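DNA topoisomerase 2-associated protein PAT1 (Saccharomyces cerevisiae, PDB 4OJJ) probably activates mRNA decapping and represses translation, consistent with a part in messenger RNA turnover in yeast. Local coordinates at residues A[12-17]-A[64-69]; A[138-143]-A[164-169]; A[271-276]-A[288-293]. All coordinates share one frame; numbering follows the deposited sequence.

Contact 1 of 3, residues A[12-17]-A[64-69]; sequences TVYEEI and MPRIFN
Helix 5-25 and helix 58-68 of the mainly helical array pack through Val13, Tyr14 and Ile17 on one side and Arg66 and Ile67 on the other, an example of a helix pair with an apolar centre and a polar margin. The short segments here run in broadly the same direction, their axes inclined by 48° and 10.3 Å apart at closest. In the centre, Ile17 CD1 comes to 3.6 Å from Ile67 CG1, and Val13 CG1 lies across the far end of the same side chain, 4.0 Å from Ile67 CD1. Ile67 thus occupies the space between two residues one helical turn apart. Val13 can do this because its CG1 stands anti to its own nitrogen (chi1 167°), which sets that branch against Ile67.

Within the fold, which belongs by sequence to the TPR clan, this pair is not isolated: helix 33-39 also touches Val13 and Ile17, through Leu39 and Met35, and helix 106-130 backs the other partner by packing on Met64, Pro65 and Phe68.

The margin is made by Arg66. Arg66 CB lies 4.0 Å from Ile17 CG2, and the bent chain beyond carries the guanidinium to the tyrosine, where Arg66 NH2 approaches the ring edge, 3.3 Å from Tyr14 CE2 and near the ring plane. The two planes stand almost perpendicular. This is an edge approach with no hydrogen bond; the charge of Arg66 is met by a salt bridge from NH1 to Glu21 OE1, while the Tyr14 ring has a cation-pi partner in Lys59.

Contact 2 of 3, residues A[138-143]-A[164-169]; sequences GLLLQL and ILISRA
Leu165 of helix 156-177 enters the surface of helix 133-146 between Leu139, Leu140 and Leu143, and its side chain can be followed outward atom by atom. Leu165 CB stands 4.4 Å from Leu140 CG, at the level where the two backbones come nearest. The first torsion, with CG opposite the carbonyl carbon (chi1 -69°), sends the two methyls forward over the other helix. Leu165 CD2 takes one side and rests 4.0 Å from Leu139 CB. Leu165 CD1 takes the other, lying 4.1 Å from the backbone nitrogen of Leu140 and reaching, more distantly, the CD1 of Leu143 one turn on.

Ile166, the next residue, leaves the helix to one side, but its end reaches the same helix. Ile166 CD1 is lodged against both methyls of Leu140, at 3.6 Å from Leu140 CD1 and equally far from Leu140 CD2, and the two side chains meet roughly at right angles.

The two helices are consecutive long members of the helical array, bridged by the short helix 149-153. Their segments run nearly antiparallel, at 146° between directions, with axes 10.2 Å apart. Phe84 of helix 73-85 touches Leu139, Leu143 and Leu165, while helix 184-201 supplies Trp190 to Leu140 and Leu197 to Ile166.

No hydrogen bond or charge pair links the two segments, and every residue that touches is buried. The join therefore rests on the fit of branched aliphatic groups and on their exclusion from water, while Gln142 NE2 bonds on a different face, to Asn85 OD1 and the backbone carbonyl oxygen of Gln81.

Contact 3 of 3, residues A[271-276]-A[288-293]; sequences KKEKEL and TELKSI
Leu276 and Ile293 meet inside an antiparallel helical hairpin, formed by helix 256-277 and helix 284-310 with a short connection between them. The segment axes approach to 9.5 Å and their directions differ by 152°, so that an apolar line on each can be laid against the other.

The contacts between apolar side chains come first. Leu276 CD2 lies 3.6 Å from Ile293 CD1, and Leu276 CB lies 3.8 Å from Leu290 CD1, so one leucine spans two residues of the returning helix. Separately, the same Leu290 methyl meets backbone, sitting near the carbonyl oxygen of Glu273, a placement made possible by its CG pointing anti to the nitrogen (chi1 -179°).

A second group uses the hydrocarbon parts of charged residues. Ile293 CD1 packs on Lys272 CG at 3.4 Å, while its other branch, CG2, lies 3.9 Å from Glu273 CB; the isoleucine is thus held along both arms. With an alanine here both branches are gone, which is likely to open a gap between Leu276 CD2 and the Lys272 chain and to strip Glu273 CB of its neighbour.

Charge plays a looser part. Across this face no hydrogen bond or salt bridge forms, though Glu273 OE1 reaches further along the second helix to a salt bridge with Lys297. The connection is tied in by Arg282, whose NE bonds to the carbonyl oxygen of Leu276. Lys272 and Glu289 have opposite charges and may attract one another at a distance, but their charged ends do not touch: Lys272 NZ stops 4.7 Å from Glu289 OE2.

In the fold
The three contacts follow one another along the chain without overlap, each closing before the next opens. Contact 2 and contact 3 join helices close in the chain, while contact 1 reaches past helices 33-39 and 50-54. Contacts 1 and 2 share no helix, and their centres lie about 26 Å apart with nearest atoms about 10 Å apart; helices 73-85 and 106-130 pack on segment 64-69 and on the segments of contact 2, and so lie between them. Contact 3 stands well away, its centre about 48 Å from that of contact 1 and about 41 Å from that of contact 2, its hairpin forming a distant part of the elongated array.

Contact 1 of 3, residues A[12-17]-A[64-69]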
loop_
_atom_site.group_PDB
_atom_site.type_symbol
_atom_site.label_atom_id
_atom_site.label_comp_id
_atom_site.label_asym_id
_atom_site.label_seq_id
_atom_site.Cartn_x
_atom_site.Cartn_y
_atom_site.Cartn_z
ATOM N N THR A 12 -12.523 13.235 23.525
ATOM C CA THR A 12 -12.405 14.677 23.378
ATOM C C THR A 12 -12.177 15.058 21.913
ATOM O O THR A 12 -12.743 16.045 21.452
ATOM C CB THR A 12 -11.425 15.401 24.378
ATOM O OG1 THR A 12 -10.501 16.226 23.657
ATOM C CG2 THR A 12 -10.671 14.450 25.242
ATOM N N VAL A 13 -11.399 14.256 21.179
ATOM C CA VAL A 13 -11.213 14.504 19.758
ATOM C C VAL A 13 -12.567 14.462 19.070
ATOM O O VAL A 13 -12.892 15.330 18.265
ATOM C CB VAL A 13 -10.229 13.500 19.076
ATOM C CG1 VAL A 13 -10.332 13.598 17.556
ATOM C CG2 VAL A 13 -8.797 13.761 19.516
ATOM N N TYR A 14 -13.371 13.468 19.409
ATOM C CA TYR A 14 -14.683 13.337 18.793
ATOM C C TYR A 14 -15.575 14.556 19.042
ATOM O O TYR A 14 -16.266 15.033 18.131
ATOM C CB TYR A 14 -15.384 12.080 19.288
ATOM C CG TYR A 14 -16.735 11.868 18.655
ATOM C CD1 TYR A 14 -17.908 12.139 19.355
ATOM C CD2 TYR A 14 -16.840 11.413 17.353
ATOM C CE1 TYR A 14 -19.148 11.947 18.771
ATOM C CE2 TYR A 14 -18.071 11.214 16.758
ATOM C CZ TYR A 14 -19.220 11.482 17.464
ATOM O OH TYR A 14 -20.439 11.277 16.849
ATOM N N GLU A 15 -15.558 15.056 20.277
ATOM C CA GLU A 15 -16.364 16.216 20.639
ATOM C C GLU A 15 -15.870 17.406 19.856
ATOM O O GLU A 15 -16.647 18.199 19.341
ATOM C CB GLU A 15 -16.283 16.492 22.147
ATOM C CG GLU A 15 -17.133 15.545 22.983
ATOM C CD GLU A 15 -16.676 15.466 24.427
ATOM O OE1 GLU A 15 -15.941 16.382 24.871
ATOM O OE2 GLU A 15 -17.049 14.483 25.115
ATOM N N GLU A 16 -14.558 17.514 19.758
ATOM C CA GLU A 16 -13.954 18.607 19.026
ATOM C C GLU A 16 -14.374 18.534 17.535
ATOM O O GLU A 16 -14.575 19.557 16.879
ATOM C CB GLU A 16 -12.441 18.555 19.229
ATOM C CG GLU A 16 -11.775 19.896 19.503
ATOM C CD GLU A 16 -12.446 20.701 20.609
ATOM O OE1 GLU A 16 -12.112 20.520 21.806
ATOM O OE2 GLU A 16 -13.300 21.531 20.261
ATOM N N ILE A 17 -14.551 17.313 17.029
ATOM C CA ILE A 17 -15.065 17.106 15.677
ATOM C C ILE A 17 -16.501 17.636 15.540
ATOM O O ILE A 17 -16.783 18.412 14.629
ATOM C CB ILE A 17 -14.950 15.615 15.213
ATOM C CG1 ILE A 17 -13.497 15.262 14.864
ATOM C CG2 ILE A 17 -15.812 15.347 13.993
ATOM C CD1 ILE A 17 -13.153 13.823 15.157
ATOM N N MET A 64 -10.838 9.258 11.801
ATOM C CA MET A 64 -9.786 9.883 10.991
ATOM C C MET A 64 -10.250 10.655 9.728
ATOM O O MET A 64 -9.773 11.747 9.467
ATOM C CB MET A 64 -8.739 8.840 10.622
ATOM C CG MET A 64 -7.391 9.415 10.432
ATOM S SD MET A 64 -6.674 9.849 12.015
ATOM C CE MET A 64 -5.047 10.272 11.423
ATOM N N PRO A 65 -11.168 10.088 8.933
ATOM C CA PRO A 65 -11.667 10.896 7.818
ATOM C C PRO A 65 -12.364 12.199 8.258
ATOM O O PRO A 65 -12.343 13.179 7.533
ATOM C CB PRO A 65 -12.698 9.976 7.146
ATOM C CG PRO A 65 -12.331 8.615 7.580
ATOM C CD PRO A 65 -11.756 8.737 8.946
ATOM N N ARG A 66 -13.000 12.209 9.421
ATOM C CA ARG A 66 -13.681 13.417 9.850
ATOM C C ARG A 66 -12.688 14.395 10.460
ATOM O O ARG A 66 -12.857 15.611 10.370
ATOM C CB ARG A 66 -14.836 13.084 10.790
ATOM C CG ARG A 66 -15.905 12.269 10.102
ATOM C CD ARG A 66 -17.266 12.598 10.615
ATOM N NE ARG A 66 -17.692 11.682 11.651
ATOM C CZ ARG A 66 -18.537 12.010 12.620
ATOM N NH1 ARG A 66 -19.026 13.239 12.691
ATOM N NH2 ARG A 66 -18.881 11.109 13.520
ATOM N N ILE A 67 -11.640 13.859 11.071
ATOM C CA ILE A 67 -10.549 14.704 11.522
ATOM C C ILE A 67 -9.974 15.383 10.299
ATOM O O ILE A 67 -9.820 16.605 10.268
ATOM C CB ILE A 67 -9.447 13.883 12.192
ATOM C CG1 ILE A 67 -9.930 13.344 13.536
ATOM C CG2 ILE A 67 -8.169 14.705 12.316
ATOM C CD1 ILE A 67 -9.125 12.163 14.056
ATOM N N PHE A 68 -9.680 14.592 9.271
ATOM C CA PHE A 68 -8.981 15.118 8.094
ATOM C C PHE A 68 -9.802 16.128 7.320
ATOM O O PHE A 68 -9.246 16.941 6.595
ATOM C CB PHE A 68 -8.494 13.992 7.171
ATOM C CG PHE A 68 -7.079 13.575 7.436
ATOM C CD1 PHE A 68 -6.088 13.828 6.511
ATOM C CD2 PHE A 68 -6.733 12.952 8.630
ATOM C CE1 PHE A 68 -4.765 13.440 6.758
ATOM C CE2 PHE A 68 -5.412 12.578 8.890
ATOM C CZ PHE A 68 -4.433 12.816 7.949
ATOM N N ASN A 69 -11.120 16.091 7.486
ATOM C CA ASN A 69 -11.969 17.061 6.810
ATOM C C ASN A 69 -11.717 18.508 7.247
ATOM O O ASN A 69 -12.081 19.449 6.537
ATOM C CB ASN A 69 -13.455 16.716 6.980
ATOM C CG ASN A 69 -13.922 15.645 6.011
ATOM O OD1 ASN A 69 -13.256 15.361 4.999
ATOM N ND2 ASN A 69 -15.082 15.042 6.310
#

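Contact 2 of 3, residues A[138-143]-A[164-169]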
loop_
_atom_site.group_PDB
_atom_site.type_symbol
_atom_site.label_atom_id
_atom_site.label_comp_id
_atom_site.label_asym_id
_atom_site.label_seq_id
_atom_site.Cartn_x
_atom_site.Cartn_y
_atom_site.Cartn_z
ATOM N N GLY A 138 10.730 14.124 0.790
ATOM C CA GLY A 138 10.929 14.210 2.219
ATOM C C GLY A 138 10.267 13.064 2.956
ATOM O O GLY A 138 10.883 12.465 3.844
ATOM N N LEU A 139 9.017 12.760 2.599
ATOM C CA LEU A 139 8.345 11.601 3.195
ATOM C C LEU A 139 9.134 10.312 2.924
ATOM O O LEU A 139 9.364 9.510 3.827
ATOM C CB LEU A 139 6.902 11.490 2.696
ATOM C CG LEU A 139 5.999 12.616 3.203
ATOM C CD1 LEU A 139 4.708 12.716 2.398
ATOM C CD2 LEU A 139 5.727 12.405 4.680
ATOM N N LEU A 140 9.577 10.147 1.682
ATOM C CA LEU A 140 10.380 8.989 1.290
ATOM C C LEU A 140 11.715 8.914 2.027
ATOM O O LEU A 140 12.082 7.864 2.525
ATOM C CB LEU A 140 10.638 9.012 -0.205
ATOM C CG LEU A 140 10.231 7.789 -1.000
ATOM C CD1 LEU A 140 10.068 8.224 -2.433
ATOM C CD2 LEU A 140 11.295 6.708 -0.884
ATOM N N LEU A 141 12.446 10.019 2.090
ATOM C CA LEU A 141 13.720 10.037 2.808
ATOM C C LEU A 141 13.485 9.662 4.253
ATOM O O LEU A 141 14.218 8.871 4.842
ATOM C CB LEU A 141 14.366 11.432 2.751
ATOM C CG LEU A 141 15.728 11.566 2.059
ATOM C CD1 LEU A 141 16.273 12.947 2.244
ATOM C CD2 LEU A 141 16.724 10.541 2.577
ATOM N N GLN A 142 12.442 10.245 4.813
ATOM C CA GLN A 142 12.112 10.045 6.201
ATOM C C GLN A 142 11.819 8.587 6.497
ATOM O O GLN A 142 12.341 8.031 7.466
ATOM C CB GLN A 142 10.892 10.881 6.530
ATOM C CG GLN A 142 10.853 11.356 7.923
ATOM C CD GLN A 142 9.485 11.839 8.262
ATOM O OE1 GLN A 142 8.792 12.397 7.411
ATOM N NE2 GLN A 142 9.062 11.601 9.492
ATOM N N LEU A 143 10.973 7.970 5.675
ATOM C CA LEU A 143 10.716 6.540 5.826
ATOM C C LEU A 143 12.036 5.788 5.771
ATOM O O LEU A 143 12.355 5.014 6.669
ATOM C CB LEU A 143 9.734 6.028 4.756
ATOM C CG LEU A 143 9.329 4.546 4.816
ATOM C CD1 LEU A 143 7.943 4.353 4.247
ATOM C CD2 LEU A 143 10.312 3.685 4.054
ATOM N N ILE A 164 2.624 3.800 -2.522
ATOM C CA ILE A 164 1.867 5.039 -2.685
ATOM C C ILE A 164 2.818 6.230 -2.918
ATOM O O ILE A 164 2.640 7.029 -3.853
ATOM C CB ILE A 164 1.033 5.338 -1.443
ATOM C CG1 ILE A 164 -0.182 4.403 -1.352
ATOM C CG2 ILE A 164 0.580 6.802 -1.430
ATOM C CD1 ILE A 164 -0.806 4.424 0.023
ATOM N N LEU A 165 3.832 6.321 -2.068
ATOM C CA LEU A 165 4.855 7.323 -2.193
ATOM C C LEU A 165 5.585 7.211 -3.517
ATOM O O LEU A 165 5.749 8.185 -4.237
ATOM C CB LEU A 165 5.853 7.214 -1.037
ATOM C CG LEU A 165 5.365 7.586 0.375
ATOM C CD1 LEU A 165 6.492 7.489 1.409
ATOM C CD2 LEU A 165 4.753 8.977 0.404
ATOM N N ILE A 166 6.025 6.010 -3.841
ATOM C CA ILE A 166 6.870 5.823 -4.999
ATOM C C ILE A 166 6.120 6.029 -6.315
ATOM O O ILE A 166 6.662 6.559 -7.262
ATOM C CB ILE A 166 7.573 4.462 -4.896
ATOM C CG1 ILE A 166 9.034 4.680 -4.575
ATOM C CG2 ILE A 166 7.375 3.584 -6.114
ATOM C CD1 ILE A 166 9.241 4.838 -3.127
ATOM N N SER A 167 4.854 5.637 -6.372
ATOM C CA SER A 167 4.106 5.818 -7.611
ATOM C C SER A 167 3.682 7.264 -7.835
ATOM O O SER A 167 3.572 7.714 -8.983
ATOM C CB SER A 167 2.902 4.870 -7.678
ATOM O OG SER A 167 2.217 4.842 -6.458
ATOM N N ARG A 168 3.436 7.978 -6.734
ATOM C CA ARG A 168 3.062 9.391 -6.795
ATOM C C ARG A 168 4.239 10.205 -7.306
ATOM O O ARG A 168 4.082 11.022 -8.201
ATOM C CB ARG A 168 2.614 9.907 -5.425
ATOM C CG ARG A 168 2.481 11.428 -5.321
ATOM C CD ARG A 168 1.369 11.975 -6.218
ATOM N NE ARG A 168 1.176 13.408 -6.032
ATOM C CZ ARG A 168 0.330 14.138 -6.750
ATOM N NH1 ARG A 168 -0.391 13.556 -7.705
ATOM N NH2 ARG A 168 0.210 15.442 -6.517
ATOM N N ALA A 169 5.416 9.963 -6.745
ATOM C CA ALA A 169 6.629 10.598 -7.234
ATOM C C ALA A 169 6.814 10.351 -8.730
ATOM O O ALA A 169 7.021 11.292 -9.493
ATOM C CB ALA A 169 7.836 10.128 -6.450
#

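Contact 3 of 3, residues A[271-276]-A[288-293]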
loop_
_atom_site.group_PDB
_atom_site.type_symbol
_atom_site.label_atom_id
_atom_site.label_comp_id
_atom_site.label_asym_id
_atom_site.label_seq_id
_atom_site.Cartn_x
_atom_site.Cartn_y
_atom_site.Cartn_z
ATOM N N LYS A 271 -6.112 -24.762 -17.346
ATOM C CA LYS A 271 -6.475 -26.165 -17.570
ATOM C C LYS A 271 -7.815 -26.543 -16.917
ATOM O O LYS A 271 -8.640 -27.207 -17.540
ATOM C CB LYS A 271 -5.365 -27.089 -17.077
ATOM C CG LYS A 271 -4.165 -27.117 -18.002
ATOM C CD LYS A 271 -2.936 -27.794 -17.372
ATOM C CE LYS A 271 -1.691 -27.554 -18.254
ATOM N NZ LYS A 271 -0.450 -28.099 -17.636
ATOM N N LYS A 272 -8.039 -26.094 -15.684
ATOM C CA LYS A 272 -9.307 -26.365 -15.022
ATOM C C LYS A 272 -10.447 -25.722 -15.803
ATOM O O LYS A 272 -11.477 -26.344 -16.029
ATOM C CB LYS A 272 -9.267 -25.917 -13.560
ATOM C CG LYS A 272 -10.465 -26.368 -12.718
ATOM C CD LYS A 272 -10.522 -27.872 -12.468
ATOM C CE LYS A 272 -11.897 -28.275 -11.927
ATOM N NZ LYS A 272 -11.904 -29.660 -11.365
ATOM N N GLU A 273 -10.227 -24.501 -16.284
ATOM C CA GLU A 273 -11.206 -23.832 -17.128
ATOM C C GLU A 273 -11.583 -24.604 -18.405
ATOM O O GLU A 273 -12.756 -24.721 -18.734
ATOM C CB GLU A 273 -10.723 -22.422 -17.490
ATOM C CG GLU A 273 -11.427 -21.840 -18.698
ATOM C CD GLU A 273 -10.857 -20.502 -19.114
ATOM O OE1 GLU A 273 -9.807 -20.117 -18.564
ATOM O OE2 GLU A 273 -11.457 -19.821 -19.978
ATOM N N LYS A 274 -10.585 -25.117 -19.119
ATOM C CA LYS A 274 -10.824 -25.930 -20.303
ATOM C C LYS A 274 -11.623 -27.191 -20.003
ATOM O O LYS A 274 -12.515 -27.575 -20.755
ATOM C CB LYS A 274 -9.502 -26.386 -20.921
ATOM C CG LYS A 274 -8.708 -25.385 -21.686
ATOM C CD LYS A 274 -7.308 -26.021 -21.965
ATOM C CE LYS A 274 -6.337 -25.056 -22.608
ATOM N NZ LYS A 274 -6.832 -24.630 -23.938
ATOM N N GLU A 275 -11.285 -27.874 -18.925
ATOM C CA GLU A 275 -11.991 -29.114 -18.673
ATOM C C GLU A 275 -13.426 -28.882 -18.188
ATOM O O GLU A 275 -14.318 -29.688 -18.457
ATOM C CB GLU A 275 -11.186 -30.066 -17.788
ATOM C CG GLU A 275 -10.869 -29.572 -16.434
ATOM C CD GLU A 275 -9.537 -30.111 -15.950
ATOM O OE1 GLU A 275 -9.308 -30.151 -14.721
ATOM O OE2 GLU A 275 -8.705 -30.467 -16.800
ATOM N N LEU A 276 -13.662 -27.754 -17.527
ATOM C CA LEU A 276 -15.025 -27.373 -17.213
ATOM C C LEU A 276 -15.775 -26.906 -18.471
ATOM O O LEU A 276 -16.979 -27.183 -18.624
ATOM C CB LEU A 276 -15.049 -26.324 -16.101
ATOM C CG LEU A 276 -15.361 -26.806 -14.679
ATOM C CD1 LEU A 276 -14.757 -28.174 -14.372
ATOM C CD2 LEU A 276 -14.859 -25.793 -13.695
ATOM N N THR A 288 -20.958 -21.186 -12.027
ATOM C CA THR A 288 -20.321 -20.186 -11.159
ATOM C C THR A 288 -18.954 -20.653 -10.693
ATOM O O THR A 288 -18.079 -19.841 -10.366
ATOM C CB THR A 288 -21.182 -19.621 -9.957
ATOM O OG1 THR A 288 -20.639 -20.037 -8.699
ATOM C CG2 THR A 288 -22.647 -19.948 -10.056
ATOM N N GLU A 289 -18.761 -21.961 -10.680
ATOM C CA GLU A 289 -17.443 -22.487 -10.416
ATOM C C GLU A 289 -16.521 -22.080 -11.567
ATOM O O GLU A 289 -15.414 -21.599 -11.332
ATOM C CB GLU A 289 -17.493 -24.006 -10.288
ATOM C CG GLU A 289 -16.211 -24.638 -9.787
ATOM C CD GLU A 289 -16.374 -26.140 -9.558
ATOM O OE1 GLU A 289 -17.414 -26.547 -8.984
ATOM O OE2 GLU A 289 -15.469 -26.909 -9.956
ATOM N N LEU A 290 -16.993 -22.275 -12.801
ATOM C CA LEU A 290 -16.244 -21.930 -13.999
ATOM C C LEU A 290 -15.933 -20.428 -14.043
ATOM O O LEU A 290 -14.783 -20.061 -14.277
ATOM C CB LEU A 290 -16.993 -22.364 -15.260
ATOM C CG LEU A 290 -16.331 -22.096 -16.624
ATOM C CD1 LEU A 290 -14.854 -22.559 -16.683
ATOM C CD2 LEU A 290 -17.121 -22.759 -17.723
ATOM N N LYS A 291 -16.932 -19.570 -13.794
ATOM C CA LYS A 291 -16.704 -18.115 -13.821
ATOM C C LYS A 291 -15.664 -17.698 -12.791
ATOM O O LYS A 291 -14.835 -16.832 -13.069
ATOM C CB LYS A 291 -17.996 -17.293 -13.667
ATOM C CG LYS A 291 -18.869 -17.325 -14.928
ATOM C CD LYS A 291 -19.817 -16.141 -15.023
ATOM C CE LYS A 291 -19.161 -14.959 -15.765
ATOM N NZ LYS A 291 -19.840 -13.635 -15.548
ATOM N N SER A 292 -15.668 -18.360 -11.638
ATOM C CA SER A 292 -14.684 -18.072 -10.604
ATOM C C SER A 292 -13.234 -18.461 -10.957
ATOM O O SER A 292 -12.286 -17.773 -10.585
ATOM C CB SER A 292 -15.084 -18.737 -9.301
ATOM O OG SER A 292 -14.047 -18.572 -8.349
ATOM N N ILE A 293 -13.066 -19.573 -11.652
ATOM C CA ILE A 293 -11.750 -19.997 -12.102
ATOM C C ILE A 293 -11.215 -19.022 -13.166
ATOM O O ILE A 293 -10.047 -18.640 -13.144
ATOM C CB ILE A 293 -11.828 -21.409 -12.682
ATOM C CG1 ILE A 293 -11.834 -22.449 -11.545
ATOM C CG2 ILE A 293 -10.701 -21.657 -13.688
ATOM C CD1 ILE A 293 -12.469 -23.753 -11.946
#